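Local coordinates for thiol-disulfide isomerase and thioredoxins (PDB 3LOR), which probably acts as a thioredoxin-like oxidoreductase or isomerase on thiols and disulfides, and can bind calcium, at residues D13-V18 against M80-L85; V32-V37 against I124-R129; W17-G22 against F96-D101. All blocks are in the same frame, centred on the assembly; numbering follows the deposited sequence.

Contact 1. Residues D13-V18 against M80-L85; sequences DVQEWV and MTPEAL
Leu85, whose backbone N donates to Thr81 O at 2.9 Å in the first turn of helix 82-91, reaches across to Val18 with one methyl, CD1 lying 4.2 Å from Val18 CG2. The two side chains meet at a slant, and no hydrogen bond joins the segments. Because Leu85 CG stands nearly opposite its own backbone N (chi1 -152°), the branch leans out of the helix toward the valine. Val18, just after the strand, also rests on Lys86 and Ile89 of the same helix. In this thioredoxin fold the contact thus joins the end of edge strand 14-17 to the start of helix 82-91; Gln15 and Glu16 are tied by their backbones to Val100 in the neighbouring strand. At the helix start Pro82 carries the larger share of the helix side, through its ring. The ring offers CG to the carboxylate of Glu16, OE1 being 4.2 Å from that carbon, and the two side chains lie about at right angles. Gln15 OE1 comes to the same CG at 4.4 Å. Just ahead of the proline, Thr81 is the N-cap residue, its OG1 taking a weak bond from Ala84 N over 3.3 Å. Asp13 is a calcium ligand in a structure of this protein, but no calcium is bound to this chain in the model; its OD1 forms a salt bridge with Lys115 and its OD2 a hydrogen bond with Ser111.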
loop_
_atom_site.group_PDB
_atom_site.type_symbol
_atom_site.label_atom_id
_atom_site.label_comp_id
_atom_site.label_asym_id
_atom_site.label_seq_id
_atom_site.Cartn_x
_atom_site.Cartn_y
_atom_site.Cartn_z
ATOM N N ASP A 13 -10.053 32.130 -10.800
ATOM C CA ASP A 13 -9.352 33.335 -11.186
ATOM C C ASP A 13 -7.952 32.907 -11.536
ATOM O O ASP A 13 -7.217 32.511 -10.694
ATOM C CB ASP A 13 -9.299 34.381 -10.075
ATOM C CG ASP A 13 -10.650 34.821 -9.563
ATOM O OD1 ASP A 13 -11.603 35.007 -10.292
ATOM O OD2 ASP A 13 -10.738 35.009 -8.368
ATOM N N VAL A 14 -7.599 32.985 -12.801
ATOM C CA VAL A 14 -6.349 32.424 -13.273
ATOM C C VAL A 14 -5.337 33.410 -13.823
ATOM O O VAL A 14 -5.631 34.128 -14.728
ATOM C CB VAL A 14 -6.671 31.461 -14.388
ATOM C CG1 VAL A 14 -5.481 30.903 -15.009
ATOM C CG2 VAL A 14 -7.610 30.452 -13.929
ATOM N N GLN A 15 -4.137 33.449 -13.278
ATOM C CA GLN A 15 -3.079 34.213 -13.907
ATOM C C GLN A 15 -2.637 33.662 -15.249
ATOM O O GLN A 15 -2.508 34.400 -16.182
ATOM C CB GLN A 15 -1.900 34.391 -12.971
ATOM C CG GLN A 15 -0.604 34.816 -13.596
ATOM C CD GLN A 15 0.502 34.997 -12.595
ATOM O OE1 GLN A 15 1.074 34.063 -12.130
ATOM N NE2 GLN A 15 0.801 36.213 -12.272
ATOM N N GLU A 16 -2.404 32.375 -15.345
ATOM C CA GLU A 16 -2.106 31.773 -16.621
ATOM C C GLU A 16 -2.343 30.279 -16.654
ATOM O O GLU A 16 -2.313 29.643 -15.644
ATOM C CB GLU A 16 -0.663 32.060 -16.997
ATOM C CG GLU A 16 0.305 31.624 -15.957
ATOM C CD GLU A 16 1.709 32.018 -16.248
ATOM O OE1 GLU A 16 2.179 32.970 -15.616
ATOM O OE2 GLU A 16 2.351 31.371 -17.085
ATOM N N TRP A 17 -2.548 29.737 -17.838
ATOM C CA TRP A 17 -2.618 28.314 -18.014
ATOM C C TRP A 17 -1.291 27.798 -18.568
ATOM O O TRP A 17 -0.878 28.105 -19.627
ATOM C CB TRP A 17 -3.761 27.934 -18.920
ATOM C CG TRP A 17 -5.130 28.136 -18.437
ATOM C CD1 TRP A 17 -5.865 29.250 -18.546
ATOM C CD2 TRP A 17 -5.960 27.177 -17.812
ATOM N NE1 TRP A 17 -7.084 29.067 -18.021
ATOM C CE2 TRP A 17 -7.177 27.789 -17.565
ATOM C CE3 TRP A 17 -5.783 25.863 -17.423
ATOM C CZ2 TRP A 17 -8.208 27.132 -16.953
ATOM C CZ3 TRP A 17 -6.776 25.234 -16.845
ATOM C CH2 TRP A 17 -7.979 25.856 -16.595
ATOM N N VAL A 18 -0.606 27.057 -17.753
ATOM C CA VAL A 18 0.746 26.636 -17.978
ATOM C C VAL A 18 1.071 25.632 -19.080
ATOM O O VAL A 18 2.097 25.708 -19.680
ATOM C CB VAL A 18 1.367 26.268 -16.661
ATOM C CG1 VAL A 18 2.238 25.138 -16.798
ATOM C CG2 VAL A 18 2.060 27.456 -16.089
HETATM N N MSE A 80 8.384 28.706 -5.814
HETATM C CA MSE A 80 7.344 27.950 -6.458
HETATM C C MSE A 80 6.766 28.735 -7.608
HETATM O O MSE A 80 5.586 28.869 -7.746
HETATM C CB MSE A 80 6.250 27.511 -5.485
HETATM C CG MSE A 80 6.616 26.389 -4.533
HETATM SE SE MSE A 80 5.179 25.594 -3.527
HETATM C CE MSE A 80 5.566 26.020 -1.808
ATOM N N THR A 81 7.628 29.233 -8.452
ATOM C CA THR A 81 7.217 30.011 -9.589
ATOM C C THR A 81 6.580 29.169 -10.663
ATOM O O THR A 81 6.660 28.001 -10.640
ATOM C CB THR A 81 8.383 30.766 -10.239
ATOM O OG1 THR A 81 9.297 29.836 -10.785
ATOM C CG2 THR A 81 9.072 31.617 -9.252
ATOM N N PRO A 82 5.986 29.825 -11.633
ATOM C CA PRO A 82 5.411 29.164 -12.776
ATOM C C PRO A 82 6.441 28.397 -13.565
ATOM O O PRO A 82 6.086 27.391 -14.088
ATOM C CB PRO A 82 4.836 30.315 -13.560
ATOM C CG PRO A 82 4.445 31.258 -12.552
ATOM C CD PRO A 82 5.374 31.138 -11.432
ATOM N N GLU A 83 7.671 28.863 -13.651
ATOM C CA GLU A 83 8.736 28.107 -14.291
ATOM C C GLU A 83 9.071 26.817 -13.584
ATOM O O GLU A 83 9.231 25.808 -14.194
ATOM C CB GLU A 83 9.986 28.946 -14.409
ATOM N N ALA A 84 9.150 26.877 -12.271
ATOM C CA ALA A 84 9.343 25.709 -11.434
ATOM C C ALA A 84 8.182 24.737 -11.555
ATOM O O ALA A 84 8.369 23.573 -11.545
ATOM C CB ALA A 84 9.517 26.111 -10.043
ATOM N N LEU A 85 6.987 25.258 -11.673
ATOM C CA LEU A 85 5.818 24.452 -11.885
ATOM C C LEU A 85 5.876 23.686 -13.185
ATOM O O LEU A 85 5.442 22.586 -13.252
ATOM C CB LEU A 85 4.588 25.320 -11.885
ATOM C CG LEU A 85 3.186 24.881 -11.496
ATOM C CD1 LEU A 85 2.204 25.508 -12.375
ATOM C CD2 LEU A 85 2.898 23.460 -11.244
#

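Contact 2. Residues V32-V37 against I124-R129; sequences VVVVEV and IILADR
Strand 32-37 runs antiparallel to strand 124-127, the directions differing by 168°, and two hydrogen-bonded pairs, Val33 with Ala127 and Val35 with Ile125, tie them inside the thioredoxin-fold sheet, where neither is an edge strand. Each of these pairs has two bonds, one each way; the shortest runs 2.8 Å from Val35 N to Ile125 O, almost in line with that carbonyl. The weave is filled in by CA-H...O contacts, with Leu126 CA 3.3 Å from Val33 O. On the face carrying Val33, Val35, Ile125 and Ala127, the beta carbons confront each other, Val35 CB and Ile125 CB being 4.1 Å apart. The other face, with Val34, Glu36, Ile124 and Leu126, is packed by branches. Here Val34 lies beside both Ile124 and Leu126, pointing the same way as they do: its CG2 meets Leu126 CD2 at 3.7 Å and its CG1 meets Ile124 CG2. Leu150 of helix 143-154 covers Val34 on this side. Beyond the paired region, Asp128 turns away to form salt bridges with Arg132 and Arg134, while the Arg129 guanidinium bonds to Gly30 O and Leu154 O. Glu36 is buried, touching Ala53 and Pro122 and lying near, without touching, Cys42 and Cys45, a CxxC at a helix start that is probably the redox pair, as in thioredoxins. A bend at chi2 (74°) brings its carboxylate toward Ile124, OE2 lying 3.6 Å from both Ile124 CG1 and Ile124 CD1.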
loop_
_atom_site.group_PDB
_atom_site.type_symbol
_atom_site.label_atom_id
_atom_site.label_comp_id
_atom_site.label_asym_id
_atom_site.label_seq_id
_atom_site.Cartn_x
_atom_site.Cartn_y
_atom_site.Cartn_z
ATOM N N VAL A 32 -18.786 17.013 -15.102
ATOM C CA VAL A 32 -18.346 17.147 -13.741
ATOM C C VAL A 32 -16.932 17.691 -13.715
ATOM O O VAL A 32 -16.121 17.279 -14.464
ATOM C CB VAL A 32 -18.456 15.825 -12.992
ATOM C CG1 VAL A 32 -17.908 15.938 -11.643
ATOM C CG2 VAL A 32 -19.838 15.384 -12.932
ATOM N N VAL A 33 -16.651 18.630 -12.842
ATOM C CA VAL A 33 -15.343 19.232 -12.789
ATOM C C VAL A 33 -14.640 18.919 -11.506
ATOM O O VAL A 33 -15.169 19.087 -10.450
ATOM C CB VAL A 33 -15.364 20.738 -13.009
ATOM C CG1 VAL A 33 -14.028 21.277 -13.068
ATOM C CG2 VAL A 33 -16.087 21.096 -14.203
ATOM N N VAL A 34 -13.427 18.444 -11.622
ATOM C CA VAL A 34 -12.622 18.199 -10.468
ATOM C C VAL A 34 -11.480 19.167 -10.463
ATOM O O VAL A 34 -10.689 19.145 -11.341
ATOM C CB VAL A 34 -12.069 16.763 -10.474
ATOM C CG1 VAL A 34 -11.205 16.499 -9.321
ATOM C CG2 VAL A 34 -13.144 15.803 -10.545
ATOM N N VAL A 35 -11.377 20.002 -9.462
ATOM C CA VAL A 35 -10.263 20.889 -9.388
ATOM C C VAL A 35 -9.368 20.510 -8.244
ATOM O O VAL A 35 -9.783 20.502 -7.127
ATOM C CB VAL A 35 -10.703 22.359 -9.235
ATOM C CG1 VAL A 35 -9.577 23.249 -9.296
ATOM C CG2 VAL A 35 -11.716 22.731 -10.234
ATOM N N GLU A 36 -8.133 20.202 -8.557
ATOM C CA GLU A 36 -7.151 19.848 -7.578
ATOM C C GLU A 36 -6.290 21.050 -7.257
ATOM O O GLU A 36 -5.508 21.460 -8.033
ATOM C CB GLU A 36 -6.312 18.679 -8.089
ATOM C CG GLU A 36 -5.314 18.121 -7.135
ATOM C CD GLU A 36 -5.913 17.274 -6.011
ATOM O OE1 GLU A 36 -5.472 17.388 -4.893
ATOM O OE2 GLU A 36 -6.812 16.483 -6.250
ATOM N N VAL A 37 -6.452 21.579 -6.071
ATOM C CA VAL A 37 -5.729 22.737 -5.617
ATOM C C VAL A 37 -4.472 22.320 -4.877
ATOM O O VAL A 37 -4.537 21.654 -3.898
ATOM C CB VAL A 37 -6.620 23.596 -4.711
ATOM C CG1 VAL A 37 -5.982 24.862 -4.382
ATOM C CG2 VAL A 37 -7.892 23.864 -5.327
ATOM N N ILE A 124 -9.719 19.812 -2.812
ATOM C CA ILE A 124 -10.492 19.494 -3.975
ATOM C C ILE A 124 -11.748 20.312 -4.055
ATOM O O ILE A 124 -12.373 20.557 -3.086
ATOM C CB ILE A 124 -10.808 18.028 -4.049
ATOM C CG1 ILE A 124 -9.544 17.236 -3.971
ATOM C CG2 ILE A 124 -11.335 17.669 -5.343
ATOM C CD1 ILE A 124 -9.757 15.850 -4.270
ATOM N N ILE A 125 -12.064 20.764 -5.234
ATOM C CA ILE A 125 -13.310 21.363 -5.493
ATOM C C ILE A 125 -13.983 20.522 -6.557
ATOM O O ILE A 125 -13.421 20.293 -7.600
ATOM C CB ILE A 125 -13.128 22.807 -5.992
ATOM C CG1 ILE A 125 -12.381 23.659 -4.991
ATOM C CG2 ILE A 125 -14.413 23.430 -6.312
ATOM C CD1 ILE A 125 -12.008 24.944 -5.504
ATOM N N LEU A 126 -15.194 20.085 -6.276
ATOM C CA LEU A 126 -16.035 19.446 -7.264
ATOM C C LEU A 126 -17.182 20.309 -7.682
ATOM O O LEU A 126 -17.847 20.849 -6.883
ATOM C CB LEU A 126 -16.563 18.123 -6.783
ATOM C CG LEU A 126 -15.581 17.125 -6.234
ATOM C CD1 LEU A 126 -16.261 16.044 -5.558
ATOM C CD2 LEU A 126 -14.647 16.631 -7.234
ATOM N N ALA A 127 -17.357 20.447 -8.967
ATOM C CA ALA A 127 -18.500 21.106 -9.530
ATOM C C ALA A 127 -19.295 20.160 -10.395
ATOM O O ALA A 127 -18.774 19.249 -10.955
ATOM C CB ALA A 127 -18.101 22.294 -10.294
ATOM N N ASP A 128 -20.585 20.409 -10.467
ATOM C CA ASP A 128 -21.498 19.606 -11.256
ATOM C C ASP A 128 -21.569 19.984 -12.725
ATOM O O ASP A 128 -20.902 20.839 -13.157
ATOM C CB ASP A 128 -22.881 19.498 -10.627
ATOM C CG ASP A 128 -23.598 20.807 -10.536
ATOM O OD1 ASP A 128 -24.340 20.987 -9.603
ATOM O OD2 ASP A 128 -23.423 21.666 -11.372
ATOM N N ARG A 129 -22.430 19.312 -13.449
ATOM C CA ARG A 129 -22.652 19.512 -14.874
ATOM C C ARG A 129 -23.183 20.898 -15.270
ATOM O O ARG A 129 -23.003 21.316 -16.366
ATOM C CB ARG A 129 -23.526 18.416 -15.447
ATOM C CG ARG A 129 -22.877 17.082 -15.477
ATOM C CD ARG A 129 -23.626 16.176 -16.366
ATOM N NE ARG A 129 -23.612 14.794 -15.968
ATOM C CZ ARG A 129 -22.871 13.881 -16.547
ATOM N NH1 ARG A 129 -22.065 14.220 -17.506
ATOM N NH2 ARG A 129 -22.911 12.645 -16.146
#

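Contact 3. Residues W17-G22 against F96-D101; sequences WVNHEG and FPVAVD
Trp17 lies with one face of its six-membered ring against the methyl of Ala99, a CH-pi contact in which Ala99 CB sits 3.8 Å from the ring centroid and only 13° off its normal. The two residues form an antiparallel non-hydrogen-bonded pair where the first strand of this thioredoxin fold pairs along strand 98-101 before leaving the sheet. Gly22 CA lies over the opposite face of the indole, near CD1 of the five-membered ring, as the chain curls back, and Ile68 and Leu23 add further packing. Next to the pair, Val18 N donates to Val98 O over 3.1 Å, with the donor nearly in line with the carbonyl although the N-H...O angle is only 147°. Val18 also turns CG2 toward CG2 of Val100, 3.9 Å away.

The main polar link is the amide of Asn19, at the margin of the contact, which stands in for backbone pairing after the strand has ended. With CG set between the backbone N and carbonyl carbon (chi1 68°), the side chain folds across the other segment and meets Val98 at about a right angle. Its OD1 accepts from Val98 N at 2.8 Å, while ND2 donates to Phe96 O, also at 2.8 Å. This oxygen lies in the amide plane of Asn19, yet the donor stands above the plane of the Phe96 carbonyl. Two bonds, one accepted and one donated, therefore fix the amide's rotation.

The outer side is looser. His20 is exposed and makes no hydrogen bond across the segments, and its ring placement is somewhat doubtful, since ND1 comes too close to Glu21 O. As modelled, the imidazole takes a CH-pi contact over one face from the buried Pro97, whose CG sits over the centre of the His20 ring, 4.0 Å from its centroid.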
loop_
_atom_site.group_PDB
_atom_site.type_symbol
_atom_site.label_atom_id
_atom_site.label_comp_id
_atom_site.label_asym_id
_atom_site.label_seq_id
_atom_site.Cartn_x
_atom_site.Cartn_y
_atom_site.Cartn_z
ATOM N N TRP A 17 -2.548 29.737 -17.838
ATOM C CA TRP A 17 -2.618 28.314 -18.014
ATOM C C TRP A 17 -1.291 27.798 -18.568
ATOM O O TRP A 17 -0.878 28.105 -19.627
ATOM C CB TRP A 17 -3.761 27.934 -18.920
ATOM C CG TRP A 17 -5.130 28.136 -18.437
ATOM C CD1 TRP A 17 -5.865 29.250 -18.546
ATOM C CD2 TRP A 17 -5.960 27.177 -17.812
ATOM N NE1 TRP A 17 -7.084 29.067 -18.021
ATOM C CE2 TRP A 17 -7.177 27.789 -17.565
ATOM C CE3 TRP A 17 -5.783 25.863 -17.423
ATOM C CZ2 TRP A 17 -8.208 27.132 -16.953
ATOM C CZ3 TRP A 17 -6.776 25.234 -16.845
ATOM C CH2 TRP A 17 -7.979 25.856 -16.595
ATOM N N VAL A 18 -0.606 27.057 -17.753
ATOM C CA VAL A 18 0.746 26.636 -17.978
ATOM C C VAL A 18 1.071 25.632 -19.080
ATOM O O VAL A 18 2.097 25.708 -19.680
ATOM C CB VAL A 18 1.367 26.268 -16.661
ATOM C CG1 VAL A 18 2.238 25.138 -16.798
ATOM C CG2 VAL A 18 2.060 27.456 -16.089
ATOM N N ASN A 19 0.189 24.681 -19.288
ATOM C CA ASN A 19 0.399 23.533 -20.143
ATOM C C ASN A 19 -0.697 23.232 -21.128
ATOM O O ASN A 19 -0.796 22.136 -21.601
ATOM C CB ASN A 19 0.563 22.316 -19.258
ATOM C CG ASN A 19 -0.715 21.947 -18.522
ATOM O OD1 ASN A 19 -1.576 22.748 -18.313
ATOM N ND2 ASN A 19 -0.807 20.734 -18.137
ATOM N N HIS A 20 -1.595 24.171 -21.322
ATOM C CA HIS A 20 -2.781 23.902 -22.069
ATOM C C HIS A 20 -3.425 25.183 -22.448
ATOM O O HIS A 20 -3.233 26.164 -21.823
ATOM C CB HIS A 20 -3.728 23.144 -21.169
ATOM C CG HIS A 20 -4.858 22.477 -21.869
ATOM N ND1 HIS A 20 -6.038 23.114 -22.139
ATOM C CD2 HIS A 20 -5.009 21.216 -22.312
ATOM C CE1 HIS A 20 -6.856 22.283 -22.739
ATOM N NE2 HIS A 20 -6.258 21.124 -22.852
ATOM N N GLU A 21 -4.249 25.138 -23.460
ATOM C CA GLU A 21 -5.108 26.224 -23.757
ATOM C C GLU A 21 -6.068 26.333 -22.617
ATOM O O GLU A 21 -6.434 25.348 -22.034
ATOM C CB GLU A 21 -5.892 25.889 -24.996
ATOM C CG GLU A 21 -6.862 26.920 -25.390
ATOM C CD GLU A 21 -7.935 26.342 -26.221
ATOM O OE1 GLU A 21 -8.384 25.254 -25.867
ATOM O OE2 GLU A 21 -8.332 26.944 -27.221
ATOM N N GLY A 22 -6.499 27.536 -22.324
ATOM C CA GLY A 22 -7.417 27.764 -21.242
ATOM C C GLY A 22 -8.806 27.249 -21.469
ATOM O O GLY A 22 -9.255 27.157 -22.572
ATOM N N PHE A 96 -3.052 16.627 -17.284
ATOM C CA PHE A 96 -4.235 17.440 -17.215
ATOM C C PHE A 96 -3.913 18.912 -17.205
ATOM O O PHE A 96 -2.859 19.304 -16.880
ATOM C CB PHE A 96 -5.118 17.020 -16.038
ATOM C CG PHE A 96 -4.463 17.075 -14.708
ATOM C CD1 PHE A 96 -4.040 15.948 -14.099
ATOM C CD2 PHE A 96 -4.313 18.246 -14.046
ATOM C CE1 PHE A 96 -3.496 16.004 -12.889
ATOM C CE2 PHE A 96 -3.752 18.277 -12.842
ATOM C CZ PHE A 96 -3.352 17.166 -12.270
ATOM N N PRO A 97 -4.850 19.741 -17.548
ATOM C CA PRO A 97 -4.564 21.164 -17.582
ATOM C C PRO A 97 -4.311 21.779 -16.196
ATOM O O PRO A 97 -4.975 21.500 -15.245
ATOM C CB PRO A 97 -5.791 21.742 -18.240
ATOM C CG PRO A 97 -6.551 20.657 -18.668
ATOM C CD PRO A 97 -6.184 19.450 -18.029
ATOM N N VAL A 98 -3.287 22.587 -16.124
ATOM C CA VAL A 98 -2.874 23.192 -14.903
ATOM C C VAL A 98 -2.931 24.687 -15.016
ATOM O O VAL A 98 -2.405 25.250 -15.915
ATOM C CB VAL A 98 -1.483 22.800 -14.569
ATOM C CG1 VAL A 98 -1.077 23.397 -13.345
ATOM C CG2 VAL A 98 -1.335 21.358 -14.553
ATOM N N ALA A 99 -3.573 25.311 -14.067
ATOM C CA ALA A 99 -3.633 26.733 -13.999
ATOM C C ALA A 99 -2.970 27.243 -12.758
ATOM O O ALA A 99 -2.911 26.595 -11.763
ATOM C CB ALA A 99 -5.017 27.195 -14.047
ATOM N N VAL A 100 -2.481 28.446 -12.853
ATOM C CA VAL A 100 -1.867 29.151 -11.783
ATOM C C VAL A 100 -2.899 30.147 -11.234
ATOM O O VAL A 100 -3.395 30.961 -11.940
ATOM C CB VAL A 100 -0.665 29.886 -12.351
ATOM C CG1 VAL A 100 -0.024 30.786 -11.363
ATOM C CG2 VAL A 100 0.310 28.932 -12.930
ATOM N N ASP A 101 -3.198 30.040 -9.961
ATOM C CA ASP A 101 -4.131 30.887 -9.248
ATOM C C ASP A 101 -3.630 32.330 -9.267
ATOM O O ASP A 101 -2.504 32.582 -9.026
ATOM C CB ASP A 101 -4.276 30.328 -7.823
ATOM C CG ASP A 101 -5.420 30.941 -7.016
ATOM O OD1 ASP A 101 -6.097 31.819 -7.489
ATOM O OD2 ASP A 101 -5.589 30.554 -5.871
#

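In the fold
Contact 2 is buried within the mixed sheet, whereas contact 1 lies at the surface and contact 3 is partly buried. Contacts 1 and 3 share Trp17 and Val18 and involve the same edge strand: contact 3 fastens the end of strand 14-17 to strand 98-101, and contact 1 brings that strand to the helix preceding 98-101. They are also probably joined by two backbone hydrogen bonds, from Gln15 N to Val100 O and from Val100 N to Glu16 O. The chemistry follows the place: paired strands with mostly aliphatic side chains in contact 2, a side-chain amide and aromatic faces in contact 3, and sparse van der Waals touches, partly from polar side chains, without cross-segment bonds in contact 1.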